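Local structure of putative ATP-grasp superfamily protein (Archaeoglobus fulgidus, 3DF7) at residues A[111-125]-A[236-248]. The protein is of unknown function but belongs to the ATP-grasp superfamily and, like its relatives, probably binds ATP and a metal ion. Sequence-based numbering, arbitrary orientation.
Sequences KWELYKKLRGEVQVP and YSDQPYVIEINAR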
# COMPACT_ATOMS: atom_id res chain seq x y z
N LYS A 111 6.95 -6.66 -11.22
CA LYS A 111 5.75 -6.72 -12.05
C LYS A 111 5.81 -7.81 -13.12
O LYS A 111 4.77 -8.35 -13.51
CB LYS A 111 5.50 -5.36 -12.71
CG LYS A 111 5.27 -4.23 -11.71
CD LYS A 111 4.80 -2.95 -12.39
CE LYS A 111 4.74 -1.79 -11.40
NZ LYS A 111 6.08 -1.42 -10.88
N TRP A 112 7.00 -8.12 -13.61
CA TRP A 112 7.10 -9.17 -14.63
C TRP A 112 6.82 -10.52 -13.99
O TRP A 112 6.12 -11.36 -14.57
CB TRP A 112 8.49 -9.19 -15.27
CG TRP A 112 8.60 -10.26 -16.32
CD1 TRP A 112 9.43 -11.34 -16.31
CD2 TRP A 112 7.80 -10.38 -17.51
NE1 TRP A 112 9.21 -12.13 -17.42
CE2 TRP A 112 8.21 -11.56 -18.17
CE3 TRP A 112 6.78 -9.61 -18.08
CZ2 TRP A 112 7.64 -11.99 -19.38
CZ3 TRP A 112 6.21 -10.03 -19.28
CH2 TRP A 112 6.64 -11.21 -19.91
N GLU A 113 7.37 -10.74 -12.81
CA GLU A 113 7.15 -12.00 -12.11
C GLU A 113 5.68 -12.08 -11.69
O GLU A 113 5.06 -13.14 -11.76
CB GLU A 113 8.06 -12.09 -10.88
CG GLU A 113 9.52 -12.40 -11.21
CD GLU A 113 9.68 -13.74 -11.90
OE1 GLU A 113 9.14 -14.75 -11.40
OE2 GLU A 113 10.34 -13.80 -12.96
N LEU A 114 5.11 -10.95 -11.27
CA LEU A 114 3.71 -10.95 -10.86
C LEU A 114 2.82 -11.27 -12.05
O LEU A 114 1.84 -12.00 -11.92
CB LEU A 114 3.32 -9.59 -10.26
CG LEU A 114 1.86 -9.48 -9.78
CD1 LEU A 114 1.57 -10.59 -8.77
CD2 LEU A 114 1.63 -8.12 -9.17
N TYR A 115 3.15 -10.72 -13.21
CA TYR A 115 2.38 -10.99 -14.42
C TYR A 115 2.32 -12.49 -14.70
O TYR A 115 1.25 -13.06 -14.92
CB TYR A 115 3.00 -10.26 -15.61
CG TYR A 115 2.53 -10.77 -16.96
CD1 TYR A 115 1.19 -10.63 -17.35
CD2 TYR A 115 3.41 -11.40 -17.83
CE1 TYR A 115 0.76 -11.10 -18.59
CE2 TYR A 115 2.98 -11.88 -19.06
CZ TYR A 115 1.66 -11.73 -19.44
OH TYR A 115 1.24 -12.21 -20.66
N LYS A 116 3.48 -13.15 -14.69
CA LYS A 116 3.52 -14.59 -14.96
C LYS A 116 2.78 -15.38 -13.89
O LYS A 116 2.21 -16.43 -14.16
CB LYS A 116 4.97 -15.07 -15.06
CG LYS A 116 5.76 -14.38 -16.16
CD LYS A 116 7.11 -15.06 -16.42
CE LYS A 116 8.00 -15.04 -15.19
NZ LYS A 116 9.32 -15.69 -15.47
N LYS A 117 2.79 -14.87 -12.66
CA LYS A 117 2.13 -15.55 -11.56
C LYS A 117 0.61 -15.48 -11.68
O LYS A 117 -0.09 -16.45 -11.42
CB LYS A 117 2.55 -14.93 -10.22
CG LYS A 117 2.15 -15.74 -9.00
CD LYS A 117 3.06 -16.95 -8.82
CE LYS A 117 2.63 -17.80 -7.64
NZ LYS A 117 1.32 -18.47 -7.88
N LEU A 118 0.10 -14.32 -12.10
CA LEU A 118 -1.35 -14.11 -12.21
C LEU A 118 -2.06 -14.42 -13.53
O LEU A 118 -3.22 -14.83 -13.52
CB LEU A 118 -1.67 -12.66 -11.85
CG LEU A 118 -1.22 -12.13 -10.48
CD1 LEU A 118 -1.56 -10.65 -10.38
CD2 LEU A 118 -1.90 -12.92 -9.38
N ARG A 119 -1.37 -14.23 -14.66
CA ARG A 119 -1.99 -14.40 -15.97
C ARG A 119 -2.96 -15.55 -16.22
O ARG A 119 -3.96 -15.36 -16.92
CB ARG A 119 -0.92 -14.40 -17.07
CG ARG A 119 0.10 -15.50 -16.99
CD ARG A 119 1.04 -15.43 -18.19
NE ARG A 119 2.18 -16.31 -18.02
CZ ARG A 119 3.19 -16.39 -18.88
NH1 ARG A 119 3.20 -15.64 -19.98
NH2 ARG A 119 4.20 -17.21 -18.63
N GLY A 120 -2.70 -16.72 -15.67
CA GLY A 120 -3.61 -17.83 -15.91
C GLY A 120 -4.65 -18.02 -14.81
O GLY A 120 -5.44 -18.96 -14.86
N GLU A 121 -4.66 -17.11 -13.84
CA GLU A 121 -5.57 -17.22 -12.71
C GLU A 121 -6.56 -16.07 -12.55
O GLU A 121 -7.59 -16.22 -11.89
CB GLU A 121 -4.75 -17.37 -11.44
CG GLU A 121 -3.84 -18.58 -11.45
CD GLU A 121 -4.54 -19.82 -10.96
OE1 GLU A 121 -5.75 -19.99 -11.25
OE2 GLU A 121 -3.88 -20.63 -10.28
N VAL A 122 -6.24 -14.92 -13.12
CA VAL A 122 -7.11 -13.75 -13.02
C VAL A 122 -6.83 -12.82 -14.20
O VAL A 122 -5.77 -12.87 -14.81
CB VAL A 122 -6.86 -13.00 -11.68
CG1 VAL A 122 -5.47 -12.40 -11.67
CG2 VAL A 122 -7.92 -11.91 -11.49
N GLN A 123 -7.80 -11.97 -14.53
CA GLN A 123 -7.63 -11.07 -15.66
C GLN A 123 -6.58 -10.00 -15.41
O GLN A 123 -6.67 -9.25 -14.44
CB GLN A 123 -8.95 -10.39 -16.00
CG GLN A 123 -8.87 -9.52 -17.24
CD GLN A 123 -8.63 -10.34 -18.50
OE1 GLN A 123 -9.42 -11.21 -18.85
NE2 GLN A 123 -7.52 -10.06 -19.18
N VAL A 124 -5.58 -9.95 -16.28
CA VAL A 124 -4.52 -8.94 -16.20
C VAL A 124 -4.32 -8.36 -17.60
O VAL A 124 -4.71 -8.97 -18.59
CB VAL A 124 -3.17 -9.54 -15.71
CG1 VAL A 124 -3.33 -10.12 -14.32
CG2 VAL A 124 -2.67 -10.59 -16.69
N PRO A 125 -3.73 -7.17 -17.69
CA PRO A 125 -3.52 -6.59 -19.02
C PRO A 125 -2.35 -7.26 -19.74
O PRO A 125 -1.48 -7.86 -19.09
CB PRO A 125 -3.26 -5.12 -18.72
CG PRO A 125 -2.58 -5.17 -17.39
CD PRO A 125 -3.35 -6.22 -16.63
N TYR A 236 -11.28 -0.95 -13.90
CA TYR A 236 -12.50 -1.57 -14.40
C TYR A 236 -12.90 -0.93 -15.72
O TYR A 236 -13.34 0.23 -15.75
CB TYR A 236 -13.65 -1.42 -13.40
CG TYR A 236 -14.87 -2.24 -13.78
CD1 TYR A 236 -15.09 -3.50 -13.23
CD2 TYR A 236 -15.79 -1.76 -14.72
CE1 TYR A 236 -16.19 -4.26 -13.60
CE2 TYR A 236 -16.89 -2.52 -15.09
CZ TYR A 236 -17.09 -3.77 -14.53
OH TYR A 236 -18.18 -4.52 -14.90
N SER A 237 -12.75 -1.68 -16.81
CA SER A 237 -13.14 -1.21 -18.13
C SER A 237 -14.52 -1.82 -18.35
O SER A 237 -15.53 -1.20 -18.05
CB SER A 237 -12.15 -1.71 -19.19
OG SER A 237 -11.96 -3.11 -19.09
N ASP A 238 -14.55 -3.04 -18.87
CA ASP A 238 -15.80 -3.75 -19.07
C ASP A 238 -15.80 -4.88 -18.04
O ASP A 238 -16.79 -5.58 -17.85
CB ASP A 238 -15.89 -4.31 -20.49
CG ASP A 238 -14.84 -5.37 -20.77
OD1 ASP A 238 -13.64 -5.08 -20.61
OD2 ASP A 238 -15.22 -6.50 -21.16
N GLN A 239 -14.65 -5.05 -17.38
CA GLN A 239 -14.46 -6.07 -16.36
C GLN A 239 -13.25 -5.68 -15.52
O GLN A 239 -12.50 -4.77 -15.90
CB GLN A 239 -14.20 -7.45 -17.00
CG GLN A 239 -12.87 -7.55 -17.73
CD GLN A 239 -12.55 -8.97 -18.23
OE1 GLN A 239 -12.44 -9.91 -17.44
NE2 GLN A 239 -12.40 -9.11 -19.54
N PRO A 240 -13.04 -6.33 -14.37
CA PRO A 240 -11.88 -5.98 -13.55
C PRO A 240 -10.57 -6.51 -14.13
O PRO A 240 -10.48 -7.68 -14.51
CB PRO A 240 -12.18 -6.64 -12.20
CG PRO A 240 -13.69 -6.72 -12.18
CD PRO A 240 -14.00 -7.13 -13.60
N TYR A 241 -9.58 -5.63 -14.20
CA TYR A 241 -8.24 -5.97 -14.67
C TYR A 241 -7.31 -5.70 -13.48
O TYR A 241 -7.28 -4.59 -12.95
CB TYR A 241 -7.81 -5.07 -15.83
CG TYR A 241 -8.26 -5.52 -17.20
CD1 TYR A 241 -7.38 -6.16 -18.07
CD2 TYR A 241 -9.57 -5.30 -17.63
CE1 TYR A 241 -7.78 -6.56 -19.34
CE2 TYR A 241 -9.98 -5.70 -18.90
CZ TYR A 241 -9.09 -6.33 -19.74
OH TYR A 241 -9.49 -6.72 -21.00
N VAL A 242 -6.58 -6.73 -13.05
CA VAL A 242 -5.65 -6.59 -11.93
C VAL A 242 -4.33 -6.03 -12.46
O VAL A 242 -3.68 -6.63 -13.32
CB VAL A 242 -5.40 -7.94 -11.24
CG1 VAL A 242 -4.32 -7.81 -10.19
CG2 VAL A 242 -6.69 -8.43 -10.59
N ILE A 243 -3.95 -4.88 -11.92
CA ILE A 243 -2.74 -4.18 -12.34
C ILE A 243 -1.54 -4.36 -11.41
O ILE A 243 -0.40 -4.49 -11.86
CB ILE A 243 -3.00 -2.66 -12.43
CG1 ILE A 243 -4.31 -2.40 -13.18
CG2 ILE A 243 -1.83 -1.97 -13.13
CD1 ILE A 243 -4.33 -2.91 -14.61
N GLU A 244 -1.80 -4.38 -10.11
CA GLU A 244 -0.71 -4.48 -9.15
C GLU A 244 -1.17 -4.99 -7.80
O GLU A 244 -2.34 -4.88 -7.45
CB GLU A 244 -0.07 -3.09 -9.00
CG GLU A 244 1.02 -2.95 -7.96
CD GLU A 244 1.66 -1.57 -7.99
OE1 GLU A 244 2.13 -1.16 -9.06
OE2 GLU A 244 1.69 -0.91 -6.93
N ILE A 245 -0.24 -5.58 -7.05
CA ILE A 245 -0.54 -6.07 -5.72
C ILE A 245 0.49 -5.49 -4.77
O ILE A 245 1.68 -5.76 -4.90
CB ILE A 245 -0.48 -7.61 -5.63
CG1 ILE A 245 -1.61 -8.23 -6.45
CG2 ILE A 245 -0.58 -8.05 -4.17
CD1 ILE A 245 -1.63 -9.76 -6.40
N ASN A 246 0.03 -4.68 -3.82
CA ASN A 246 0.92 -4.08 -2.84
C ASN A 246 0.79 -4.88 -1.56
O ASN A 246 -0.23 -4.80 -0.86
CB ASN A 246 0.53 -2.62 -2.59
CG ASN A 246 0.68 -1.76 -3.82
OD1 ASN A 246 1.80 -1.53 -4.30
ND2 ASN A 246 -0.44 -1.28 -4.35
N ALA A 247 1.81 -5.69 -1.27
CA ALA A 247 1.81 -6.52 -0.08
C ALA A 247 2.31 -5.70 1.10
O ALA A 247 3.33 -6.01 1.70
CB ALA A 247 2.70 -7.74 -0.30
N ARG A 248 1.58 -4.63 1.40
CA ARG A 248 1.93 -3.71 2.48
C ARG A 248 0.79 -2.71 2.59
O ARG A 248 -0.07 -2.65 1.72
CB ARG A 248 3.19 -2.93 2.10
CG ARG A 248 3.04 -2.17 0.77
CD ARG A 248 4.14 -1.15 0.55
NE ARG A 248 4.09 -0.56 -0.80
CZ ARG A 248 3.27 0.42 -1.18
NH1 ARG A 248 2.41 0.95 -0.32
NH2 ARG A 248 3.32 0.87 -2.42
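The amide N of Val242 donates a nearly straight hydrogen bond (2.9 Å, 174°) to the carbonyl O of Gln123, tying the loop that follows helix 111-118 to strand 240-246. With its CG anti to the backbone N (chi1 -175°) and the chain bent at chi2, Gln123 lies alongside Tyr241: CG sits over the centre of the ring, 3.8 Å from its centroid, in a CH-pi contact. Gln123 NE2 turns to Val124 O, the next carbonyl, in a bent bond (3.1 Å, 139°) from above the carbonyl plane. Cutting Gln123 back to an alanine is likely to leave that face of Tyr241 without its aliphatic cover and Val124 O without its side-chain donor. Lys111 NZ stays 4.4 Å from Glu244 OE1, held instead by the carbonyls of Pro140 and Ala143. Pro125 N meets the Tyr241 ring in plane at its edge, while Pro125 CG packs on Ile243 CD1. Val242 places its two methyls on different partners, CG2 on Val122 CG2 (3.8 Å) and CG1 on Leu118 CD1 (4.0 Å). Ile245 CD1 touches both Leu114 CD1 and Leu118 CD1. Helix 111-118 and its loop pack on the edge strand of the large antiparallel ATP-grasp sheet, with Val122 reaching helix 206-220 and Pro125 strand 159-163.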